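Local coordinates for protein zinc peptidase (Vibrio cholerae, PDB 2GU1) that cuts the peptide cross-links between peptidoglycan strands as a zinc-dependent endopeptidase, probably letting new glycan enter the growing cell wall, at residues Y10-K13 and V14-L18; S19-F22 and A23-V27; S30-Q33 and K34-V38; L43-D46 and M47-P50; E315-R319 and N320-D324. All blocks are in the same frame, centred on the assembly; numbering follows the deposited sequence.

Contact 1 of 5, residues Y10-K13 and V14-L18; sequences YMVK and VGDTL
The Tyr10 hydroxyl and the backbone N of Lys13 both bond to one oxygen, OD2 of Asp16. Lys13 and Asp16 are the ends of a type II beta turn that leads from strand 8-11 toward helix 18-24 in the LysM-like domain; Tyr10 reaches in from the strand. Tyr10 OH donates to Asp16 OD2 at 2.6 Å. Lys13 N reaches the same Asp16 OD2 at 2.8 Å. The two donors arrive from opposite faces of the carboxylate plane, and each lies well out of that plane. OD2 sits at the edge of the Tyr10 ring and in its plane, while ring and carboxylate are turned 51° from each other. Two bonds from two sides should hold the carboxylate in this rotation.

The torsions explain the meeting. Tyr10 sends its ring away from its own backbone N (chi1 -175°), with its hydroxyl end at Asp16 OD2. The Asp16 carboxylate folds back beside its backbone N (chi1 -70°) to meet it. The turn itself is closed by Asp16 N to Lys13 O at 3.1 Å. Gly15 takes the positive phi of the third turn position.

In the next shell, Val12 CG1 packs on Asp16 CB at 3.9 Å. Helix 18-24 lies against this corner, with Ile21 touching both Tyr10 and Asp16. Gln24 OE1 is a probable second partner of Tyr10 OH. Thr17 caps that helix through its OG1, bonded to Gly20 N. The Lys13 chain runs extended, bends at its last torsion and turns back over strand 8-11, where NZ bonds to Met11 O at 3.2 Å.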
loop_
_atom_site.group_PDB
_atom_site.type_symbol
_atom_site.label_atom_id
_atom_site.label_comp_id
_atom_site.label_asym_id
_atom_site.label_seq_id
_atom_site.Cartn_x
_atom_site.Cartn_y
_atom_site.Cartn_z
ATOM N N TYR A 10 10.656 -17.071 12.277
ATOM C CA TYR A 10 9.723 -17.712 11.356
ATOM C C TYR A 10 9.735 -17.027 9.998
ATOM O O TYR A 10 9.488 -15.824 9.907
ATOM C CB TYR A 10 8.285 -17.664 11.898
ATOM C CG TYR A 10 7.305 -18.425 11.025
ATOM C CD1 TYR A 10 7.094 -19.788 11.213
ATOM C CD2 TYR A 10 6.644 -17.797 9.964
ATOM C CE1 TYR A 10 6.261 -20.513 10.373
ATOM C CE2 TYR A 10 5.805 -18.519 9.110
ATOM C CZ TYR A 10 5.621 -19.877 9.322
ATOM O OH TYR A 10 4.811 -20.612 8.492
ATOM N N MET A 11 10.035 -17.781 8.948
ATOM C CA MET A 11 10.018 -17.203 7.612
ATOM C C MET A 11 8.651 -17.492 6.986
ATOM O O MET A 11 8.220 -18.644 6.911
ATOM C CB MET A 11 11.128 -17.784 6.734
ATOM C CG MET A 11 11.058 -17.283 5.293
ATOM S SD MET A 11 12.611 -17.442 4.393
ATOM C CE MET A 11 13.429 -15.911 4.891
ATOM N N VAL A 12 7.967 -16.438 6.558
ATOM C CA VAL A 12 6.648 -16.595 5.954
ATOM C C VAL A 12 6.698 -17.417 4.677
ATOM O O VAL A 12 7.580 -17.234 3.833
ATOM C CB VAL A 12 6.014 -15.224 5.647
ATOM C CG1 VAL A 12 4.611 -15.420 5.086
ATOM C CG2 VAL A 12 5.970 -14.383 6.924
ATOM N N LYS A 13 5.736 -18.321 4.539
ATOM C CA LYS A 13 5.659 -19.197 3.384
ATOM C C LYS A 13 4.315 -18.997 2.699
ATOM O O LYS A 13 3.391 -18.426 3.284
ATOM C CB LYS A 13 5.795 -20.657 3.830
ATOM C CG LYS A 13 6.965 -20.925 4.768
ATOM C CD LYS A 13 6.967 -22.370 5.247
ATOM C CE LYS A 13 8.071 -22.632 6.272
ATOM N NZ LYS A 13 7.930 -21.790 7.499
ATOM N N VAL A 14 4.209 -19.468 1.462
ATOM C CA VAL A 14 2.970 -19.354 0.699
ATOM C C VAL A 14 1.792 -19.872 1.519
ATOM O O VAL A 14 1.861 -20.954 2.103
ATOM C CB VAL A 14 3.057 -20.162 -0.619
ATOM C CG1 VAL A 14 1.738 -20.077 -1.376
ATOM C CG2 VAL A 14 4.190 -19.624 -1.479
ATOM N N GLY A 15 0.720 -19.087 1.583
ATOM C CA GLY A 15 -0.455 -19.505 2.332
ATOM C C GLY A 15 -0.580 -19.052 3.780
ATOM O O GLY A 15 -1.669 -19.130 4.351
ATOM N N ASP A 16 0.513 -18.583 4.382
ATOM C CA ASP A 16 0.484 -18.131 5.777
ATOM C C ASP A 16 -0.252 -16.815 6.004
ATOM O O ASP A 16 -0.240 -15.924 5.154
ATOM C CB ASP A 16 1.903 -17.922 6.336
ATOM C CG ASP A 16 2.664 -19.213 6.544
ATOM O OD1 ASP A 16 2.034 -20.282 6.710
ATOM O OD2 ASP A 16 3.910 -19.143 6.565
ATOM N N THR A 17 -0.887 -16.710 7.166
ATOM C CA THR A 17 -1.562 -15.484 7.595
ATOM C C THR A 17 -1.054 -15.351 9.022
ATOM O O THR A 17 -0.605 -16.344 9.614
ATOM C CB THR A 17 -3.107 -15.600 7.654
ATOM O OG1 THR A 17 -3.475 -16.642 8.565
ATOM C CG2 THR A 17 -3.685 -15.868 6.265
ATOM N N LEU A 18 -1.105 -14.143 9.574
ATOM C CA LEU A 18 -0.644 -13.931 10.939
ATOM C C LEU A 18 -1.367 -14.884 11.882
ATOM O O LEU A 18 -0.754 -15.464 12.770
ATOM C CB LEU A 18 -0.890 -12.479 11.367
ATOM C CG LEU A 18 -0.264 -11.992 12.683
ATOM C CD1 LEU A 18 -0.954 -12.613 13.858
ATOM C CD2 LEU A 18 1.216 -12.317 12.699
#

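Contact 2 of 5, residues S19-F22 and A23-V27; sequences SGIF and AQLGV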
loop_
_atom_site.group_PDB
_atom_site.type_symbol
_atom_site.label_atom_id
_atom_site.label_comp_id
_atom_site.label_asym_id
_atom_site.label_seq_id
_atom_site.Cartn_x
_atom_site.Cartn_y
_atom_site.Cartn_z
ATOM N N SER A 19 -2.668 -15.063 11.684
ATOM C CA SER A 19 -3.424 -15.949 12.555
ATOM C C SER A 19 -2.980 -17.410 12.425
ATOM O O SER A 19 -2.978 -18.147 13.409
ATOM C CB SER A 19 -4.930 -15.822 12.275
ATOM O OG SER A 19 -5.314 -16.551 11.116
ATOM N N GLY A 20 -2.609 -17.827 11.217
ATOM C CA GLY A 20 -2.167 -19.198 11.011
ATOM C C GLY A 20 -0.806 -19.437 11.642
ATOM O O GLY A 20 -0.551 -20.499 12.220
ATOM N N ILE A 21 0.072 -18.445 11.532
ATOM C CA ILE A 21 1.407 -18.541 12.108
ATOM C C ILE A 21 1.311 -18.612 13.629
ATOM O O ILE A 21 1.986 -19.422 14.260
ATOM C CB ILE A 21 2.271 -17.341 11.694
ATOM C CG1 ILE A 21 2.572 -17.433 10.199
ATOM C CG2 ILE A 21 3.575 -17.308 12.508
ATOM C CD1 ILE A 21 3.221 -16.194 9.620
ATOM N N PHE A 22 0.460 -17.782 14.226
ATOM C CA PHE A 22 0.313 -17.815 15.673
ATOM C C PHE A 22 -0.217 -19.155 16.131
ATOM O O PHE A 22 0.195 -19.672 17.176
ATOM C CB PHE A 22 -0.598 -16.681 16.151
ATOM C CG PHE A 22 0.140 -15.414 16.443
ATOM C CD1 PHE A 22 1.303 -15.105 15.748
ATOM C CD2 PHE A 22 -0.327 -14.518 17.405
ATOM C CE1 PHE A 22 1.995 -13.924 15.993
ATOM C CE2 PHE A 22 0.356 -13.331 17.664
ATOM C CZ PHE A 22 1.522 -13.031 16.959
ATOM N N ALA A 23 -1.122 -19.729 15.340
ATOM C CA ALA A 23 -1.688 -21.025 15.676
ATOM C C ALA A 23 -0.579 -22.079 15.680
ATOM O O ALA A 23 -0.447 -22.853 16.636
ATOM C CB ALA A 23 -2.787 -21.409 14.672
ATOM N N GLN A 24 0.243 -22.107 14.636
ATOM C CA GLN A 24 1.295 -23.117 14.595
ATOM C C GLN A 24 2.429 -22.884 15.598
ATOM O O GLN A 24 3.110 -23.829 15.996
ATOM C CB GLN A 24 1.844 -23.272 13.170
ATOM C CG GLN A 24 2.957 -22.343 12.752
ATOM C CD GLN A 24 3.434 -22.640 11.334
ATOM O OE1 GLN A 24 2.804 -22.241 10.355
ATOM N NE2 GLN A 24 4.543 -23.360 11.221
ATOM N N LEU A 25 2.624 -21.637 16.020
ATOM C CA LEU A 25 3.678 -21.333 16.983
ATOM C C LEU A 25 3.183 -21.391 18.432
ATOM O O LEU A 25 3.912 -21.064 19.364
ATOM C CB LEU A 25 4.302 -19.963 16.680
ATOM C CG LEU A 25 5.092 -19.911 15.365
ATOM C CD1 LEU A 25 5.749 -18.540 15.184
ATOM C CD2 LEU A 25 6.166 -21.018 15.371
ATOM N N GLY A 26 1.935 -21.802 18.614
ATOM C CA GLY A 26 1.389 -21.927 19.958
ATOM C C GLY A 26 0.966 -20.674 20.708
ATOM O O GLY A 26 0.718 -20.733 21.915
ATOM N N VAL A 27 0.879 -19.539 20.025
ATOM C CA VAL A 27 0.465 -18.296 20.690
ATOM C C VAL A 27 -1.045 -18.347 20.959
ATOM O O VAL A 27 -1.823 -18.757 20.091
ATOM C CB VAL A 27 0.783 -17.072 19.804
ATOM C CG1 VAL A 27 0.329 -15.784 20.491
ATOM C CG2 VAL A 27 2.274 -17.031 19.504
#
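The first torsion of Val27 sets its two methyls against the Phe22 ring. Val27 holds CG1 opposite its backbone N (chi1 179°), which sets this methyl beside ring atom CD2, with 3.4 Å between Phe22 CD2 and Val27 CG1. The other methyl takes the ring face: Val27 CG2 stands 4.2 Å from the centroid of the Phe22 ring in a CH-pi contact, offset toward the rim.

The backbone brings Val27 there through a Schellman motif at the end of helix 18-24. Gly26 takes positive phi, and the chain folds back on the last turn. Val27 N donates to Phe22 O at 2.9 Å, and Gly26 N bonds to Ala23 O at 3.3 Å. Before the end, Gln24 N still makes the regular helical bond to Gly20 O at 3.0 Å. On another side of the helix, Ile21 and Leu25 lie side by side and point the same way, with Ile21 CG2 3.7 Å from Leu25 CD1.

These apolar groups cover several neighbours. Phe22 packs on Leu32 and Ile35 of helix 29-38. Ile21 rests on Tyr10 of strand 8-11 and Leu54 of strand 53-58, while Leu25 and Val27 share Leu56 of strand 53-58.

Contact 3 of 5, residues S30-Q33 and K34-V38; sequences SILQ and KILSV
Leu36 meets Leu32 and Gln33, one turn back in helix 29-38 of the LysM-like domain. From its CB outward, each atom of Leu36 has a partner. CB lies 3.6 Å from Leu32 O, the same carbonyl oxygen that accepts the bond from Leu36 N. CG is farther from that oxygen, at 4.0 Å between Leu36 CG and Leu32 O. There the chain forks. One branch, CD1, touches the Leu32 branch CD1 at 3.7 Å. The other, CD2, lies against the amide end of Gln33, with Leu36 CD2 3.6 Å from Gln33 OE1.

Gln33 bends at its second torsion (chi2 -33°), which brings its amide beside Leu36 CD2. Leu32 and Leu36 cross at a slant.

The helical backbone sets this spacing. Leu36 N donates to Leu32 O at 2.9 Å, almost straight, with an N-H...O angle of 166°. Ser37 N follows to Gln33 O, also at 2.9 Å. On another flank, Ile35 N bonds to Ile31 O, and the Ile35 side chain touches Phe22 and Leu45.

Outside the helix, Leu36 touches Pro260 and Tyr261, and Gln33 also touches Tyr261. These lie in a loop between strands 251-259 and 265-269 of the peptidase domain, which makes this an interdomain contact. The contact is therefore mixed in character. Methyl groups pack on methyl groups at Leu32, and at Gln33 a methyl rests on an amide in van der Waals contact. The firm polar bonds belong to the backbone.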
loop_
_atom_site.group_PDB
_atom_site.type_symbol
_atom_site.label_atom_id
_atom_site.label_comp_id
_atom_site.label_asym_id
_atom_site.label_seq_id
_atom_site.Cartn_x
_atom_site.Cartn_y
_atom_site.Cartn_z
ATOM N N SER A 30 -6.152 -15.001 22.669
ATOM C CA SER A 30 -6.231 -13.704 23.332
ATOM C C SER A 30 -5.079 -12.786 22.950
ATOM O O SER A 30 -5.256 -11.569 22.837
ATOM C CB SER A 30 -6.237 -13.904 24.845
ATOM O OG SER A 30 -5.027 -14.512 25.246
ATOM N N ILE A 31 -3.902 -13.368 22.744
ATOM C CA ILE A 31 -2.716 -12.603 22.379
ATOM C C ILE A 31 -2.798 -12.218 20.909
ATOM O O ILE A 31 -2.381 -11.131 20.513
ATOM C CB ILE A 31 -1.432 -13.415 22.634
ATOM C CG1 ILE A 31 -1.301 -13.723 24.133
ATOM C CG2 ILE A 31 -0.224 -12.664 22.095
ATOM C CD1 ILE A 31 -1.297 -12.508 25.039
ATOM N N LEU A 32 -3.328 -13.118 20.094
ATOM C CA LEU A 32 -3.500 -12.813 18.681
ATOM C C LEU A 32 -4.378 -11.549 18.597
ATOM O O LEU A 32 -4.070 -10.613 17.865
ATOM C CB LEU A 32 -4.197 -13.976 17.979
ATOM C CG LEU A 32 -4.694 -13.663 16.573
ATOM C CD1 LEU A 32 -3.545 -13.138 15.747
ATOM C CD2 LEU A 32 -5.298 -14.919 15.950
ATOM N N GLN A 33 -5.459 -11.527 19.372
ATOM C CA GLN A 33 -6.376 -10.380 19.378
ATOM C C GLN A 33 -5.732 -9.056 19.804
ATOM O O GLN A 33 -6.121 -7.986 19.327
ATOM C CB GLN A 33 -7.590 -10.667 20.278
ATOM C CG GLN A 33 -8.509 -11.762 19.753
ATOM C CD GLN A 33 -8.550 -11.780 18.238
ATOM O OE1 GLN A 33 -7.863 -12.578 17.597
ATOM N NE2 GLN A 33 -9.335 -10.882 17.655
ATOM N N LYS A 34 -4.756 -9.113 20.702
ATOM C CA LYS A 34 -4.094 -7.887 21.133
ATOM C C LYS A 34 -3.213 -7.336 20.012
ATOM O O LYS A 34 -3.051 -6.114 19.873
ATOM C CB LYS A 34 -3.255 -8.129 22.394
ATOM C CG LYS A 34 -4.081 -8.425 23.649
ATOM C CD LYS A 34 -5.252 -7.438 23.803
ATOM C CE LYS A 34 -4.797 -5.971 23.765
ATOM N NZ LYS A 34 -5.939 -5.011 23.587
ATOM N N ILE A 35 -2.638 -8.239 19.220
ATOM C CA ILE A 35 -1.789 -7.843 18.099
ATOM C C ILE A 35 -2.670 -7.249 16.995
ATOM O O ILE A 35 -2.349 -6.212 16.423
ATOM C CB ILE A 35 -1.001 -9.057 17.553
ATOM C CG1 ILE A 35 0.026 -9.516 18.598
ATOM C CG2 ILE A 35 -0.330 -8.713 16.234
ATOM C CD1 ILE A 35 1.020 -8.445 19.010
ATOM N N LEU A 36 -3.784 -7.915 16.710
ATOM C CA LEU A 36 -4.721 -7.448 15.691
ATOM C C LEU A 36 -5.281 -6.083 16.090
ATOM O O LEU A 36 -5.474 -5.200 15.249
ATOM C CB LEU A 36 -5.860 -8.462 15.538
ATOM C CG LEU A 36 -5.786 -9.477 14.391
ATOM C CD1 LEU A 36 -4.361 -9.894 14.123
ATOM C CD2 LEU A 36 -6.668 -10.673 14.734
ATOM N N SER A 37 -5.524 -5.916 17.385
ATOM C CA SER A 37 -6.058 -4.668 17.927
ATOM C C SER A 37 -5.152 -3.471 17.688
ATOM O O SER A 37 -5.605 -2.412 17.245
ATOM C CB SER A 37 -6.308 -4.806 19.429
ATOM O OG SER A 37 -6.858 -3.607 19.950
ATOM N N VAL A 38 -3.870 -3.616 17.992
ATOM C CA VAL A 38 -2.967 -2.501 17.787
ATOM C C VAL A 38 -2.710 -2.308 16.289
ATOM O O VAL A 38 -2.433 -1.192 15.848
ATOM C CB VAL A 38 -1.627 -2.702 18.556
ATOM C CG1 VAL A 38 -0.890 -3.914 18.020
ATOM C CG2 VAL A 38 -0.767 -1.441 18.449
#

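Contact 4 of 5, residues L43-D46 and M47-P50; sequences LQLD and MIQP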
loop_
_atom_site.group_PDB
_atom_site.type_symbol
_atom_site.label_atom_id
_atom_site.label_comp_id
_atom_site.label_asym_id
_atom_site.label_seq_id
_atom_site.Cartn_x
_atom_site.Cartn_y
_atom_site.Cartn_z
ATOM N N LEU A 43 -2.369 -1.821 9.858
ATOM C CA LEU A 43 -2.723 -2.911 8.950
ATOM C C LEU A 43 -1.513 -3.418 8.165
ATOM O O LEU A 43 -1.569 -3.582 6.945
ATOM C CB LEU A 43 -3.842 -2.470 7.992
ATOM C CG LEU A 43 -5.172 -2.060 8.649
ATOM C CD1 LEU A 43 -6.100 -1.492 7.603
ATOM C CD2 LEU A 43 -5.817 -3.262 9.337
ATOM N N GLN A 44 -0.418 -3.652 8.884
ATOM C CA GLN A 44 0.819 -4.149 8.284
ATOM C C GLN A 44 0.797 -5.684 8.199
ATOM O O GLN A 44 1.226 -6.278 7.215
ATOM C CB GLN A 44 2.016 -3.744 9.146
ATOM C CG GLN A 44 2.097 -2.266 9.509
ATOM C CD GLN A 44 2.842 -1.454 8.481
ATOM O OE1 GLN A 44 2.482 -1.435 7.306
ATOM N NE2 GLN A 44 3.894 -0.770 8.921
ATOM N N LEU A 45 0.295 -6.318 9.245
ATOM C CA LEU A 45 0.275 -7.776 9.313
ATOM C C LEU A 45 -0.630 -8.496 8.316
ATOM O O LEU A 45 -0.423 -9.675 8.033
ATOM C CB LEU A 45 -0.041 -8.202 10.750
ATOM C CG LEU A 45 1.078 -7.765 11.713
ATOM C CD1 LEU A 45 0.615 -7.894 13.159
ATOM C CD2 LEU A 45 2.346 -8.606 11.453
ATOM N N ASP A 46 -1.617 -7.797 7.766
ATOM C CA ASP A 46 -2.509 -8.423 6.792
ATOM C C ASP A 46 -1.811 -8.631 5.447
ATOM O O ASP A 46 -2.238 -9.454 4.635
ATOM C CB ASP A 46 -3.751 -7.562 6.568
ATOM C CG ASP A 46 -4.906 -7.962 7.450
ATOM O OD1 ASP A 46 -5.993 -7.391 7.273
ATOM O OD2 ASP A 46 -4.739 -8.844 8.317
ATOM N N MET A 47 -0.739 -7.889 5.213
ATOM C CA MET A 47 -0.024 -7.996 3.950
ATOM C C MET A 47 1.259 -8.824 4.001
ATOM O O MET A 47 2.127 -8.642 3.151
ATOM C CB MET A 47 0.298 -6.598 3.410
ATOM C CG MET A 47 1.290 -5.800 4.251
ATOM S SD MET A 47 1.709 -4.177 3.540
ATOM C CE MET A 47 0.507 -3.115 4.344
ATOM N N ILE A 48 1.386 -9.729 4.978
ATOM C CA ILE A 48 2.596 -10.552 5.068
ATOM C C ILE A 48 2.754 -11.381 3.807
ATOM O O ILE A 48 1.804 -12.003 3.336
ATOM C CB ILE A 48 2.584 -11.511 6.276
ATOM C CG1 ILE A 48 1.361 -12.430 6.207
ATOM C CG2 ILE A 48 2.628 -10.718 7.555
ATOM C CD1 ILE A 48 1.382 -13.563 7.213
ATOM N N GLN A 49 3.969 -11.398 3.279
ATOM C CA GLN A 49 4.278 -12.121 2.055
ATOM C C GLN A 49 5.349 -13.185 2.287
ATOM O O GLN A 49 6.201 -13.040 3.168
ATOM C CB GLN A 49 4.785 -11.138 0.996
ATOM C CG GLN A 49 3.805 -10.034 0.619
ATOM C CD GLN A 49 2.636 -10.547 -0.186
ATOM O OE1 GLN A 49 2.824 -11.196 -1.214
ATOM N NE2 GLN A 49 1.418 -10.256 0.270
ATOM N N PRO A 50 5.323 -14.263 1.484
ATOM C CA PRO A 50 6.307 -15.343 1.610
ATOM C C PRO A 50 7.698 -14.740 1.489
ATOM O O PRO A 50 7.941 -13.904 0.615
ATOM C CB PRO A 50 5.979 -16.248 0.426
ATOM C CG PRO A 50 4.503 -16.055 0.253
ATOM C CD PRO A 50 4.347 -14.561 0.420
HETATM O O HOH W 1 -0.739 -11.480 2.982
#
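Met47 N donates to Gln44 O at 3.2 Å, closing a short 3-10 turn. The turn lies in the loop between helix 29-38 and strand 53-58 of the LysM-like domain. The donor stands above the plane of the Gln44 carbonyl, 52° out of it.

The Met47 side chain then turns back over the turn. CG sits between its own backbone N and carbonyl carbon (chi1 66°), which brings Met47 CG to 3.0 Å from Gln44 O, a tight approach. The chain bends at the CG-SD bond, and Met47 CE ends 3.4 Å from Leu43 O. The Met47 side chain runs beside that of Gln44 in the same direction. Gln44 NE2 is bonded to the hydroxyl of Tyr89, while Tyr69 of strand 64-70 touches both side chains.

Ile48 comes next. Its CG2 lies 3.3 Å from Leu45 O and more loosely against the Leu45 side chain. Gln49 folds back along the backbone, where its NE2 makes a weak bond to Met47 O. Pro50 touches Val14.

The segment 43-46 also faces the peptidase domain. Asp46 OD1 bonds to Tyr265 OH, and Leu43 packs on Arg277 and Leu279. The Leu43 side chain is about 7 Å from that of the zinc ligand His313. One water ties the two segments together, donating to Asp46 O at 3.0 Å and to Ile48 O at 2.6 Å.

Contact 5 of 5, residues E315-R319 and N320-D324; sequences EVLVR and NRPVD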
loop_
_atom_site.group_PDB
_atom_site.type_symbol
_atom_site.label_atom_id
_atom_site.label_comp_id
_atom_site.label_asym_id
_atom_site.label_seq_id
_atom_site.Cartn_x
_atom_site.Cartn_y
_atom_site.Cartn_z
ATOM N N GLU A 315 -8.127 6.397 4.190
ATOM C CA GLU A 315 -6.683 6.597 4.240
ATOM C C GLU A 315 -6.060 6.753 2.865
ATOM O O GLU A 315 -6.521 6.157 1.892
ATOM C CB GLU A 315 -6.003 5.415 4.950
ATOM C CG GLU A 315 -6.104 5.448 6.470
ATOM C CD GLU A 315 -5.404 4.267 7.141
ATOM O OE1 GLU A 315 -4.458 3.705 6.552
ATOM O OE2 GLU A 315 -5.798 3.910 8.269
ATOM N N VAL A 316 -5.026 7.586 2.790
ATOM C CA VAL A 316 -4.280 7.767 1.555
ATOM C C VAL A 316 -2.855 7.394 1.933
ATOM O O VAL A 316 -2.322 7.893 2.928
ATOM C CB VAL A 316 -4.283 9.229 1.051
ATOM C CG1 VAL A 316 -3.381 9.355 -0.185
ATOM C CG2 VAL A 316 -5.706 9.652 0.693
ATOM N N LEU A 317 -2.255 6.492 1.165
ATOM C CA LEU A 317 -0.886 6.074 1.435
ATOM C C LEU A 317 0.037 6.505 0.305
ATOM O O LEU A 317 -0.265 6.289 -0.864
ATOM C CB LEU A 317 -0.790 4.550 1.583
ATOM C CG LEU A 317 -1.662 3.826 2.606
ATOM C CD1 LEU A 317 -1.148 2.392 2.745
ATOM C CD2 LEU A 317 -1.614 4.522 3.944
ATOM N N VAL A 318 1.159 7.123 0.669
ATOM C CA VAL A 318 2.161 7.554 -0.297
ATOM C C VAL A 318 3.351 6.636 -0.036
ATOM O O VAL A 318 3.966 6.709 1.029
ATOM C CB VAL A 318 2.610 9.008 -0.052
ATOM C CG1 VAL A 318 3.722 9.380 -1.034
ATOM C CG2 VAL A 318 1.418 9.959 -0.179
ATOM N N ARG A 319 3.661 5.782 -1.002
ATOM C CA ARG A 319 4.749 4.818 -0.869
ATOM C C ARG A 319 4.550 4.009 0.409
ATOM O O ARG A 319 5.492 3.730 1.150
ATOM C CB ARG A 319 6.108 5.530 -0.876
ATOM C CG ARG A 319 6.409 6.186 -2.229
ATOM C CD ARG A 319 7.863 6.652 -2.378
ATOM N NE ARG A 319 8.099 7.201 -3.710
ATOM C CZ ARG A 319 7.734 8.418 -4.108
ATOM N NH1 ARG A 319 7.117 9.243 -3.271
ATOM N NH2 ARG A 319 7.965 8.804 -5.359
ATOM N N ASN A 320 3.290 3.647 0.648
ATOM C CA ASN A 320 2.889 2.855 1.804
ATOM C C ASN A 320 2.921 3.570 3.148
ATOM O O ASN A 320 2.761 2.938 4.193
ATOM C CB ASN A 320 3.725 1.573 1.868
ATOM C CG ASN A 320 3.501 0.687 0.667
ATOM O OD1 ASN A 320 2.363 0.323 0.355
ATOM N ND2 ASN A 320 4.581 0.335 -0.025
ATOM N N ARG A 321 3.129 4.882 3.126
ATOM C CA ARG A 321 3.140 5.677 4.348
ATOM C C ARG A 321 1.859 6.514 4.395
ATOM O O ARG A 321 1.567 7.282 3.469
ATOM C CB ARG A 321 4.323 6.644 4.372
ATOM C CG ARG A 321 5.694 6.029 4.146
ATOM C CD ARG A 321 6.742 7.143 4.160
ATOM N NE ARG A 321 8.066 6.689 3.746
ATOM C CZ ARG A 321 9.083 6.500 4.578
ATOM N NH1 ARG A 321 8.930 6.723 5.879
ATOM N NH2 ARG A 321 10.259 6.101 4.109
ATOM N N PRO A 322 1.084 6.398 5.480
ATOM C CA PRO A 322 -0.138 7.208 5.514
ATOM C C PRO A 322 0.137 8.713 5.587
ATOM O O PRO A 322 1.097 9.151 6.217
ATOM C CB PRO A 322 -0.881 6.672 6.741
ATOM C CG PRO A 322 0.209 6.125 7.614
ATOM C CD PRO A 322 1.150 5.470 6.620
ATOM N N VAL A 323 -0.696 9.495 4.903
ATOM C CA VAL A 323 -0.567 10.950 4.892
ATOM C C VAL A 323 -1.976 11.514 5.063
ATOM O O VAL A 323 -2.964 10.816 4.816
ATOM C CB VAL A 323 0.012 11.474 3.551
ATOM C CG1 VAL A 323 1.332 10.774 3.227
ATOM C CG2 VAL A 323 -1.001 11.272 2.432
ATOM N N ASP A 324 -2.065 12.769 5.490
ATOM C CA ASP A 324 -3.353 13.429 5.688
ATOM C C ASP A 324 -4.073 13.508 4.341
ATOM O O ASP A 324 -3.611 14.190 3.427
ATOM C CB ASP A 324 -3.136 14.839 6.246
ATOM C CG ASP A 324 -4.407 15.454 6.788
ATOM O OD1 ASP A 324 -5.493 15.179 6.233
ATOM O OD2 ASP A 324 -4.320 16.222 7.774
HETATM O O HOH W 2 -4.635 8.827 5.542
HETATM O O HOH W 3 1.176 3.821 -1.202
#
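A tight beta hairpin of the M23 peptidase domain joins strand 312-318 to strand 321-323 through a type I' turn, Val318 to Arg321. Val318 and Arg321 form an antiparallel hydrogen-bonded pair. Val318 N donates to Arg321 O at 2.8 Å, and Arg321 N returns a bond to Val318 O at 2.9 Å. Arg319 and Asn320 take the two turn positions with positive phi.

Leu317 and Pro322 are the next, non-hydrogen-bonded pair. Leu317 CD2 reaches Pro322 and lies 3.6 Å from Pro322 CB. It is tighter still on the backbone, with 3.4 Å between Leu317 CD2 and Pro322 CA. The other face carries Val316, Val318, Val323 and Arg321. Val323 CG1 meets Val318 CG2 at 3.5 Å, the two side chains crossing nearly at right angles, and Val323 CG2 lies near Val316 CG1.

The charged ends reach other strands: Arg319 pairs with Glu166 and Arg321 with Glu93. Toward the zinc site, Glu315 OE2 bonds to NE2 of the zinc ligand His313, probably a second-shell bond that helps orient the imidazole. Its OE1 pairs with Arg277. A water bridges the strands, accepting from Val316 N at 3.0 Å and donating to Val323 O at 2.7 Å.

Contacts 1 to 4 follow one another along the LysM-like domain; contact 5 comes near the end of the modelled chain, in the peptidase domain. Contacts 1 and 2 have centres 10 Å apart and join strand 8-11 to helix 18-24. The centres of contacts 2 and 3 are 12 Å apart. Contact 4 follows in the loop before strand 53-58, and its Ile48 CD1 meets Ile21 CD1 at 4.0 Å. Contact 4 is nearest to contact 5, their closest atoms about 5 Å apart without touching. The LysM-like domain lies against the peptidase domain through contacts 3 and 4: Leu36 touches Pro260, Leu43 touches Arg277, and Asp46 bonds to Tyr265.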